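Local structure of L-threonine-O-3-phosphate decarboxylase (Porphyromonas gingivalis, 3FKD) at residues L71-G75 and P76-F80; S92-A95 and I96-A100; N156-D160 and T161-L165. The protein probably binds pyridoxal 5'-phosphate and probably decarboxylates L-threonine O-3-phosphate. One frame throughout, in Å; residues are numbered along the deposited sequence.

Contact 1 (L71-G75 and P76-F80)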
ATOM      1  N   LEU A  71      10.438  -8.967  -5.684  1.00 23.94           N
ATOM      2  CA  LEU A  71       9.567  -8.713  -4.565  1.00 23.17           C
ATOM      3  C   LEU A  71       8.611  -7.642  -5.048  1.00 20.36           C
ATOM      4  O   LEU A  71       9.023  -6.489  -5.281  1.00 20.97           O
ATOM      5  CB  LEU A  71      10.368  -8.218  -3.351  1.00 23.47           C
ATOM      6  CG  LEU A  71       9.466  -7.721  -2.213  1.00 24.28           C
ATOM      7  CD1 LEU A  71       9.119  -8.815  -1.280  1.00 22.45           C
ATOM      8  CD2 LEU A  71      10.113  -6.569  -1.449  1.00 27.15           C
ATOM      9  N   VAL A  72       7.365  -8.037  -5.253  1.00 17.82           N
ATOM     10  CA  VAL A  72       6.324  -7.120  -5.645  1.00 18.31           C
ATOM     11  C   VAL A  72       5.997  -6.167  -4.500  1.00 17.00           C
ATOM     12  O   VAL A  72       5.917  -6.552  -3.376  1.00 17.99           O
ATOM     13  CB  VAL A  72       5.061  -7.858  -6.202  1.00 17.82           C
ATOM     14  CG1 VAL A  72       4.005  -6.876  -6.695  1.00 15.25           C
ATOM     15  CG2 VAL A  72       5.459  -8.809  -7.319  1.00 20.23           C
ATOM     16  N   THR A  73       5.782  -4.910  -4.820  1.00 17.44           N
ATOM     17  CA  THR A  73       5.645  -3.884  -3.814  1.00 17.76           C
ATOM     18  C   THR A  73       4.372  -3.048  -4.058  1.00 16.83           C
ATOM     19  O   THR A  73       3.817  -3.097  -5.139  1.00 17.66           O
ATOM     20  CB  THR A  73       6.943  -3.017  -3.776  1.00 17.13           C
ATOM     21  OG1 THR A  73       7.043  -2.388  -2.507  1.00 20.36           O
ATOM     22  CG2 THR A  73       6.951  -1.978  -4.865  1.00 16.11           C
ATOM     23  N   ASN A  74       3.885  -2.344  -3.047  1.00 15.69           N
ATOM     24  CA  ASN A  74       2.747  -1.444  -3.175  1.00 16.41           C
ATOM     25  C   ASN A  74       3.148  -0.116  -3.851  1.00 16.74           C
ATOM     26  O   ASN A  74       3.030   0.923  -3.230  1.00 17.60           O
ATOM     27  CB  ASN A  74       2.182  -1.136  -1.794  1.00 15.26           C
ATOM     28  CG  ASN A  74       0.812  -0.462  -1.816  1.00 15.47           C
ATOM     29  OD1 ASN A  74       0.028  -0.642  -2.702  1.00 13.56           O
ATOM     30  ND2 ASN A  74       0.514   0.282  -0.749  1.00 18.32           N
ATOM     31  N   GLY A  75       3.579  -0.146  -5.110  1.00 15.63           N
ATOM     32  CA  GLY A  75       4.102   1.049  -5.756  1.00 18.08           C
ATOM     33  C   GLY A  75       5.619   1.120  -5.618  1.00 17.39           C
ATOM     34  O   GLY A  75       6.181   0.473  -4.757  1.00 16.11           O
ATOM     35  N   PRO A  76       6.295   1.882  -6.488  1.00 17.81           N
ATOM     36  CA  PRO A  76       7.763   1.897  -6.371  1.00 16.24           C
ATOM     37  C   PRO A  76       8.192   2.687  -5.149  1.00 18.11           C
ATOM     38  O   PRO A  76       9.202   2.320  -4.519  1.00 17.34           O
ATOM     39  CB  PRO A  76       8.217   2.565  -7.660  1.00 16.77           C
ATOM     40  CG  PRO A  76       7.004   3.297  -8.158  1.00 17.70           C
ATOM     41  CD  PRO A  76       5.848   2.387  -7.793  1.00 16.93           C
ATOM     42  N   THR A  77       7.417   3.708  -4.775  1.00 16.88           N
ATOM     43  CA  THR A  77       7.690   4.428  -3.523  1.00 17.49           C
ATOM     44  C   THR A  77       7.773   3.488  -2.280  1.00 18.41           C
ATOM     45  O   THR A  77       8.759   3.525  -1.544  1.00 17.25           O
ATOM     46  CB  THR A  77       6.668   5.571  -3.253  1.00 18.07           C
ATOM     47  OG1 THR A  77       6.705   6.532  -4.301  1.00 16.68           O
ATOM     48  CG2 THR A  77       6.978   6.264  -1.964  1.00 20.16           C
ATOM     49  N   ALA A  78       6.755   2.644  -2.062  1.00 18.66           N
ATOM     50  CA  ALA A  78       6.820   1.661  -0.974  1.00 19.04           C
ATOM     51  C   ALA A  78       8.162   0.938  -0.918  1.00 18.60           C
ATOM     52  O   ALA A  78       8.766   0.835   0.159  1.00 19.17           O
ATOM     53  CB  ALA A  78       5.644   0.643  -1.021  1.00 17.71           C
ATOM     54  N   ALA A  79       8.612   0.437  -2.069  1.00 17.58           N
ATOM     55  CA  ALA A  79       9.917  -0.217  -2.176  1.00 17.35           C
ATOM     56  C   ALA A  79      11.101   0.615  -1.643  1.00 18.21           C
ATOM     57  O   ALA A  79      12.038   0.043  -1.128  1.00 17.31           O
ATOM     58  CB  ALA A  79      10.185  -0.650  -3.601  1.00 15.74           C
ATOM     59  N   PHE A  80      11.065   1.947  -1.794  1.00 18.14           N
ATOM     60  CA  PHE A  80      12.191   2.802  -1.393  1.00 18.95           C
ATOM     61  C   PHE A  80      12.293   2.836   0.123  1.00 20.65           C
ATOM     62  O   PHE A  80      13.374   2.768   0.693  1.00 20.66           O
ATOM     63  CB  PHE A  80      12.040   4.231  -1.932  1.00 18.07           C
ATOM     64  CG  PHE A  80      12.067   4.308  -3.406  1.00 17.31           C
ATOM     65  CD1 PHE A  80      13.062   3.659  -4.122  1.00 17.64           C
ATOM     66  CD2 PHE A  80      11.104   5.014  -4.088  1.00 17.28           C
ATOM     67  CE1 PHE A  80      13.082   3.710  -5.469  1.00 17.72           C
ATOM     68  CE2 PHE A  80      11.126   5.084  -5.447  1.00 15.92           C
ATOM     69  CZ  PHE A  80      12.110   4.435  -6.137  1.00 18.03           C
TER
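T73, the last residue of strand 70-73, lies against A78 and A79 in the first turn of helix 75-86. T73 CB starts 4.0 Å from A79 CB. From there the side chain forks. The methyl CG2 continues toward the same alanine, though its exact position is doubtful. T73 OG1, placed beside the carbonyl carbon by a chi1 of -157°, passes 3.7 Å from A78 CB. T73 OG1 also stands 3.3 Å from A79 N, at an angle too poor for a hydrogen bond. N74 centres an inverse gamma turn, closed by a weak bond from G75 N to T73 O, and the chain then swings into the helix with P76 in its first turn. This is a beta-alpha junction at one edge of the seven-stranded sheet of the large domain; in fold type I pyridoxal phosphate enzymes the N-terminus of such a helix commonly faces the cofactor phosphate. Across the turn A78 CB reaches the backbone of N74, 3.4 Å from N74 O, and also touches N74 CB. The amide of N74 turns to the dimer interface, where ND2 donates to A227 O of the second subunit.

Contact 2 (S92-A95 and I96-A100)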
ATOM      1  N   SER A  92      23.862   6.991   3.141  1.00 31.31           N
ATOM      2  CA  SER A  92      23.373   7.102   1.779  1.00 31.03           C
ATOM      3  C   SER A  92      23.854   8.363   1.077  1.00 29.56           C
ATOM      4  O   SER A  92      23.734   9.470   1.613  1.00 30.19           O
ATOM      5  CB  SER A  92      21.840   7.027   1.753  1.00 27.01           C
ATOM      6  OG  SER A  92      21.443   5.717   2.048  1.00 27.93           O
ATOM      7  N   LEU A  93      24.399   8.148  -0.117  1.00 27.94           N
ATOM      8  CA  LEU A  93      24.743   9.178  -1.080  1.00 29.16           C
ATOM      9  C   LEU A  93      23.567   9.339  -2.029  1.00 27.97           C
ATOM     10  O   LEU A  93      23.188   8.396  -2.716  1.00 28.64           O
ATOM     11  CB  LEU A  93      25.995   8.756  -1.881  1.00 31.74           C
ATOM     12  CG  LEU A  93      26.686   9.773  -2.822  1.00 33.67           C
ATOM     13  CD1 LEU A  93      27.035  11.064  -2.080  1.00 32.91           C
ATOM     14  CD2 LEU A  93      27.926   9.202  -3.492  1.00 32.93           C
ATOM     15  N   ILE A  94      22.981  10.522  -2.068  1.00 25.63           N
ATOM     16  CA  ILE A  94      21.869  10.772  -2.963  1.00 24.49           C
ATOM     17  C   ILE A  94      22.184  11.921  -3.966  1.00 26.45           C
ATOM     18  O   ILE A  94      22.512  13.030  -3.568  1.00 27.06           O
ATOM     19  CB  ILE A  94      20.618  11.116  -2.150  1.00 24.42           C
ATOM     20  CG1 ILE A  94      20.276   9.983  -1.154  1.00 25.58           C
ATOM     21  CG2 ILE A  94      19.474  11.420  -3.056  1.00 24.54           C
ATOM     22  CD1 ILE A  94      19.116  10.292  -0.214  1.00 23.40           C
ATOM     23  N   ALA A  95      22.104  11.656  -5.263  1.00 24.40           N
ATOM     24  CA  ALA A  95      22.234  12.726  -6.239  1.00 26.52           C
ATOM     25  C   ALA A  95      20.997  13.624  -6.215  1.00 24.73           C
ATOM     26  O   ALA A  95      19.900  13.150  -6.042  1.00 24.53           O
ATOM     27  CB  ALA A  95      22.466  12.167  -7.614  1.00 25.81           C
ATOM     28  N   ILE A  96      21.193  14.927  -6.347  1.00 24.86           N
ATOM     29  CA  ILE A  96      20.097  15.874  -6.401  1.00 24.63           C
ATOM     30  C   ILE A  96      20.276  16.821  -7.605  1.00 29.98           C
ATOM     31  O   ILE A  96      21.389  16.998  -8.118  1.00 31.21           O
ATOM     32  CB  ILE A  96      20.030  16.710  -5.113  1.00 27.04           C
ATOM     33  CG1 ILE A  96      21.432  17.160  -4.712  1.00 29.84           C
ATOM     34  CG2 ILE A  96      19.408  15.924  -3.980  1.00 27.09           C
ATOM     35  CD1 ILE A  96      21.469  18.368  -3.791  1.00 29.76           C
ATOM     36  N   PRO A  97      19.179  17.413  -8.093  1.00 27.50           N
ATOM     37  CA  PRO A  97      17.838  17.099  -7.598  1.00 24.54           C
ATOM     38  C   PRO A  97      17.438  15.667  -7.964  1.00 24.55           C
ATOM     39  O   PRO A  97      18.049  15.055  -8.867  1.00 23.87           O
ATOM     40  CB  PRO A  97      16.939  18.105  -8.319  1.00 23.97           C
ATOM     41  CG  PRO A  97      17.791  18.753  -9.388  1.00 27.99           C
ATOM     42  CD  PRO A  97      19.175  18.206  -9.334  1.00 25.99           C
ATOM     43  N   SER A  98      16.415  15.152  -7.276  1.00 24.81           N
ATOM     44  CA  SER A  98      15.880  13.803  -7.503  1.00 22.18           C
ATOM     45  C   SER A  98      14.527  13.631  -6.821  1.00 22.77           C
ATOM     46  O   SER A  98      14.112  14.472  -6.041  1.00 23.85           O
ATOM     47  CB  SER A  98      16.856  12.750  -7.001  1.00 21.72           C
ATOM     48  OG  SER A  98      17.256  13.040  -5.666  1.00 21.63           O
ATOM     49  N   PHE A  99      13.832  12.546  -7.139  1.00 22.47           N
ATOM     50  CA  PHE A  99      12.576  12.188  -6.473  1.00 22.90           C
ATOM     51  C   PHE A  99      12.717  12.302  -4.934  1.00 20.76           C
ATOM     52  O   PHE A  99      13.552  11.646  -4.343  1.00 20.29           O
ATOM     53  CB  PHE A  99      12.175  10.754  -6.906  1.00 22.30           C
ATOM     54  CG  PHE A  99      10.791  10.352  -6.517  1.00 20.32           C
ATOM     55  CD1 PHE A  99       9.704  11.164  -6.811  1.00 22.51           C
ATOM     56  CD2 PHE A  99      10.563   9.150  -5.905  1.00 20.16           C
ATOM     57  CE1 PHE A  99       8.423  10.778  -6.474  1.00 20.76           C
ATOM     58  CE2 PHE A  99       9.281   8.765  -5.548  1.00 19.95           C
ATOM     59  CZ  PHE A  99       8.223   9.580  -5.825  1.00 21.51           C
ATOM     60  N   ALA A 100      11.885  13.119  -4.302  1.00 22.34           N
ATOM     61  CA  ALA A 100      12.084  13.512  -2.893  1.00 23.91           C
ATOM     62  C   ALA A 100      11.964  12.313  -1.965  1.00 26.48           C
ATOM     63  O   ALA A 100      12.345  12.337  -0.770  1.00 26.14           O
ATOM     64  CB  ALA A 100      11.068  14.599  -2.497  1.00 24.25           C
TER
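S98 turns its hydroxyl back over the end of strand 91-96 and donates it to the carbonyl of A95, with S98 OG 2.7 Å from A95 O. The approach is nearly end-on to the oxygen, at a C=O...OG angle of 159°, and lies in the carbonyl plane. Chi1 of 51° sets OG between the backbone N and the carbonyl carbon of S98, which folds the short side chain inward. S98 CB follows behind, 3.2 Å from A95 O.

Two isoleucine methyls lie near this polar pair. I94 CG2 lies 3.8 Å from S98 OG. I96 CG2 stands beside the carbonyl itself, 3.5 Å from A95 O, and its direction from that oxygen is roughly at right angles to the hydrogen bond. Both bonded residues, A95 and S98, are buried. The rest of I96 leads off to F115 on strand 112-117, while A95 CB faces L135 on strand 132-136.

The bend follows a cis peptide between I96 and P97, at the C-terminal end of a parallel strand of the large-domain sheet; in fold type I pyridoxal phosphate enzymes the cofactor pocket lies along this edge of the sheet. Beyond the bend the chain enters helix 100-108. Two more carbonyls of this segment are bound from neighbouring loops: I96 O by the hydroxyl of S118 and P97 O by the amide of N139. F99, past the serine, packs on W226 of the second subunit.

Contact 3 (N156-D160 and T161-L165)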
ATOM      1  N   ASN A 156      31.268  -1.914 -10.428  1.00 40.24           N
ATOM      2  CA  ASN A 156      32.543  -2.610 -10.345  1.00 41.49           C
ATOM      3  C   ASN A 156      33.591  -1.918  -9.464  1.00 43.25           C
ATOM      4  O   ASN A 156      34.302  -2.588  -8.707  1.00 44.04           O
ATOM      5  CB  ASN A 156      33.089  -2.859 -11.744  1.00 41.40           C
ATOM      6  CG  ASN A 156      32.206  -3.812 -12.549  1.00 44.31           C
ATOM      7  OD1 ASN A 156      32.001  -3.620 -13.747  1.00 42.31           O
ATOM      8  ND2 ASN A 156      31.672  -4.840 -11.882  1.00 42.64           N
ATOM      9  N   ASP A 157      33.671  -0.590  -9.545  1.00 41.52           N
ATOM     10  CA  ASP A 157      34.679   0.170  -8.804  1.00 42.29           C
ATOM     11  C   ASP A 157      34.364   0.283  -7.334  1.00 40.91           C
ATOM     12  O   ASP A 157      35.281   0.387  -6.528  1.00 42.40           O
ATOM     13  CB  ASP A 157      34.900   1.577  -9.396  1.00 42.98           C
ATOM     14  CG  ASP A 157      35.442   1.529 -10.802  1.00 45.13           C
ATOM     15  OD1 ASP A 157      36.240   0.601 -11.080  1.00 44.22           O
ATOM     16  OD2 ASP A 157      35.059   2.400 -11.627  1.00 48.95           O
ATOM     17  N   HIS A 158      33.078   0.262  -6.984  1.00 40.81           N
ATOM     18  CA  HIS A 158      32.664   0.369  -5.573  1.00 39.72           C
ATOM     19  C   HIS A 158      31.778  -0.784  -5.046  1.00 37.90           C
ATOM     20  O   HIS A 158      30.592  -0.601  -4.777  1.00 36.12           O
ATOM     21  CB  HIS A 158      31.972   1.710  -5.328  1.00 38.29           C
ATOM     22  CG  HIS A 158      32.678   2.874  -5.942  1.00 39.25           C
ATOM     23  ND1 HIS A 158      32.247   3.474  -7.105  1.00 40.55           N
ATOM     24  CD2 HIS A 158      33.783   3.555  -5.551  1.00 39.25           C
ATOM     25  CE1 HIS A 158      33.058   4.477  -7.405  1.00 41.19           C
ATOM     26  NE2 HIS A 158      33.998   4.545  -6.477  1.00 38.11           N
ATOM     27  N   PRO A 159      32.376  -1.966  -4.875  1.00 37.96           N
ATOM     28  CA  PRO A 159      31.769  -3.187  -4.330  1.00 38.21           C
ATOM     29  C   PRO A 159      31.030  -2.977  -3.016  1.00 36.94           C
ATOM     30  O   PRO A 159      30.122  -3.726  -2.663  1.00 38.13           O
ATOM     31  CB  PRO A 159      32.987  -4.074  -4.060  1.00 37.31           C
ATOM     32  CG  PRO A 159      33.969  -3.643  -5.058  1.00 38.26           C
ATOM     33  CD  PRO A 159      33.790  -2.172  -5.225  1.00 37.89           C
ATOM     34  N   ASP A 160      31.437  -1.978  -2.260  1.00 38.23           N
ATOM     35  CA  ASP A 160      30.934  -1.870  -0.901  1.00 38.46           C
ATOM     36  C   ASP A 160      29.828  -0.835  -0.839  1.00 36.15           C
ATOM     37  O   ASP A 160      29.339  -0.495   0.222  1.00 37.21           O
ATOM     38  CB  ASP A 160      32.086  -1.599   0.074  1.00 37.16           C
ATOM     39  CG  ASP A 160      33.102  -2.744   0.083  1.00 41.58           C
ATOM     40  OD1 ASP A 160      32.662  -3.904   0.064  1.00 40.37           O
ATOM     41  OD2 ASP A 160      34.330  -2.503   0.087  1.00 43.35           O
ATOM     42  N   THR A 161      29.438  -0.335  -1.996  1.00 34.62           N
ATOM     43  CA  THR A 161      28.279   0.519  -2.066  1.00 34.27           C
ATOM     44  C   THR A 161      27.198  -0.192  -2.859  1.00 33.68           C
ATOM     45  O   THR A 161      27.376  -0.560  -4.018  1.00 35.08           O
ATOM     46  CB  THR A 161      28.577   1.868  -2.732  1.00 35.46           C
ATOM     47  OG1 THR A 161      29.640   2.531  -2.027  1.00 35.10           O
ATOM     48  CG2 THR A 161      27.321   2.732  -2.733  1.00 31.33           C
ATOM     49  N   THR A 162      26.073  -0.409  -2.211  1.00 31.21           N
ATOM     50  CA  THR A 162      24.922  -0.888  -2.918  1.00 32.37           C
ATOM     51  C   THR A 162      24.305   0.255  -3.700  1.00 30.09           C
ATOM     52  O   THR A 162      23.960   1.299  -3.153  1.00 29.73           O
ATOM     53  CB  THR A 162      23.906  -1.490  -1.957  1.00 31.67           C
ATOM     54  OG1 THR A 162      24.522  -2.592  -1.289  1.00 30.29           O
ATOM     55  CG2 THR A 162      22.674  -1.970  -2.729  1.00 31.22           C
ATOM     56  N   PHE A 163      24.186   0.066  -4.994  1.00 29.41           N
ATOM     57  CA  PHE A 163      23.559   1.105  -5.805  1.00 31.34           C
ATOM     58  C   PHE A 163      22.065   0.830  -5.932  1.00 28.32           C
ATOM     59  O   PHE A 163      21.673  -0.222  -6.407  1.00 28.11           O
ATOM     60  CB  PHE A 163      24.250   1.234  -7.178  1.00 28.48           C
ATOM     61  CG  PHE A 163      25.597   1.857  -7.096  1.00 29.08           C
ATOM     62  CD1 PHE A 163      25.758   3.211  -7.291  1.00 29.08           C
ATOM     63  CD2 PHE A 163      26.701   1.104  -6.747  1.00 32.89           C
ATOM     64  CE1 PHE A 163      27.007   3.792  -7.179  1.00 31.99           C
ATOM     65  CE2 PHE A 163      27.963   1.690  -6.626  1.00 33.73           C
ATOM     66  CZ  PHE A 163      28.111   3.027  -6.852  1.00 32.73           C
ATOM     67  N   VAL A 164      21.232   1.752  -5.470  1.00 26.02           N
ATOM     68  CA  VAL A 164      19.813   1.575  -5.678  1.00 25.74           C
ATOM     69  C   VAL A 164      19.370   2.393  -6.894  1.00 26.84           C
ATOM     70  O   VAL A 164      19.420   3.645  -6.925  1.00 24.90           O
ATOM     71  CB  VAL A 164      18.960   1.861  -4.424  1.00 26.34           C
ATOM     72  CG1 VAL A 164      17.500   1.491  -4.696  1.00 22.42           C
ATOM     73  CG2 VAL A 164      19.503   1.082  -3.187  1.00 23.87           C
ATOM     74  N   LEU A 165      18.951   1.651  -7.911  1.00 26.65           N
ATOM     75  CA  LEU A 165      18.662   2.234  -9.215  1.00 27.38           C
ATOM     76  C   LEU A 165      17.153   2.256  -9.483  1.00 24.28           C
ATOM     77  O   LEU A 165      16.592   1.249  -9.853  1.00 24.55           O
ATOM     78  CB  LEU A 165      19.395   1.436 -10.302  1.00 26.09           C
ATOM     79  CG  LEU A 165      19.992   2.173 -11.492  1.00 28.54           C
ATOM     80  CD1 LEU A 165      20.619   1.174 -12.478  1.00 28.24           C
ATOM     81  CD2 LEU A 165      18.933   3.038 -12.169  1.00 26.27           C
TER
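One backbone hydrogen bond closes the type I beta turn between H158 and T161: T161 N donates to H158 O over 3.0 Å. H158 O also receives a weak bond from N188 ND2, and a second weak bond joins N188 ND2 to T161 O, so one amide serves both ends of the turn. Side chains add two more polar links: the hydroxyl of T161 bonds to M130 O, and H158 ND1 weakly to L154 O, one helical turn back.

The aromatic contact is looser. The rings of H158 and F163 approach at a slant, H158 ND1 lying 4.2 Å from F163 CZ. The carbonyl oxygen H158 O sits at the rim of the phenyl ring, near its plane and 3.9 Å from F163 CE2. F127 meets both rings, so the three form one aromatic cluster.

Aliphatic packing adds to the ring contacts. With CG2 anti to the backbone N, T161 lays this methyl over one face of the F163 ring, toward the rim, with T161 CG2 4.1 Å above the ring plane.

P159 and D160, at the corner, are exposed, whereas T161 and F163 are buried. The turn links helix 148-157 to strand 162-166 in a beta-alpha-beta unit that starts with strand 132-136; F163 touches C133 and L135 of that strand and L154 and L155 of the helix.

Overall arrangement
All three contacts lie where a strand of the same seven-stranded sheet meets the connection before or after it. Contacts 1 and 2 are buried, their centres each about 12 Å from the centre of the chain, and both reach the second subunit; contact 3 is partly exposed, its centre about 20 Å from the centre of the chain, and touches no other chain. Contact 1 and contact 2 follow in series through helix 75-86 and touch directly, T77 and F80 packing on F99, whereas contact 3 stays about 5 to 6 Å from either at the nearest atoms. Chemistry follows place: contact 1 relies on small-residue packing, contact 2 on a buried hydroxyl bond, and contact 3 on a backbone-bonded turn beside aromatic rings.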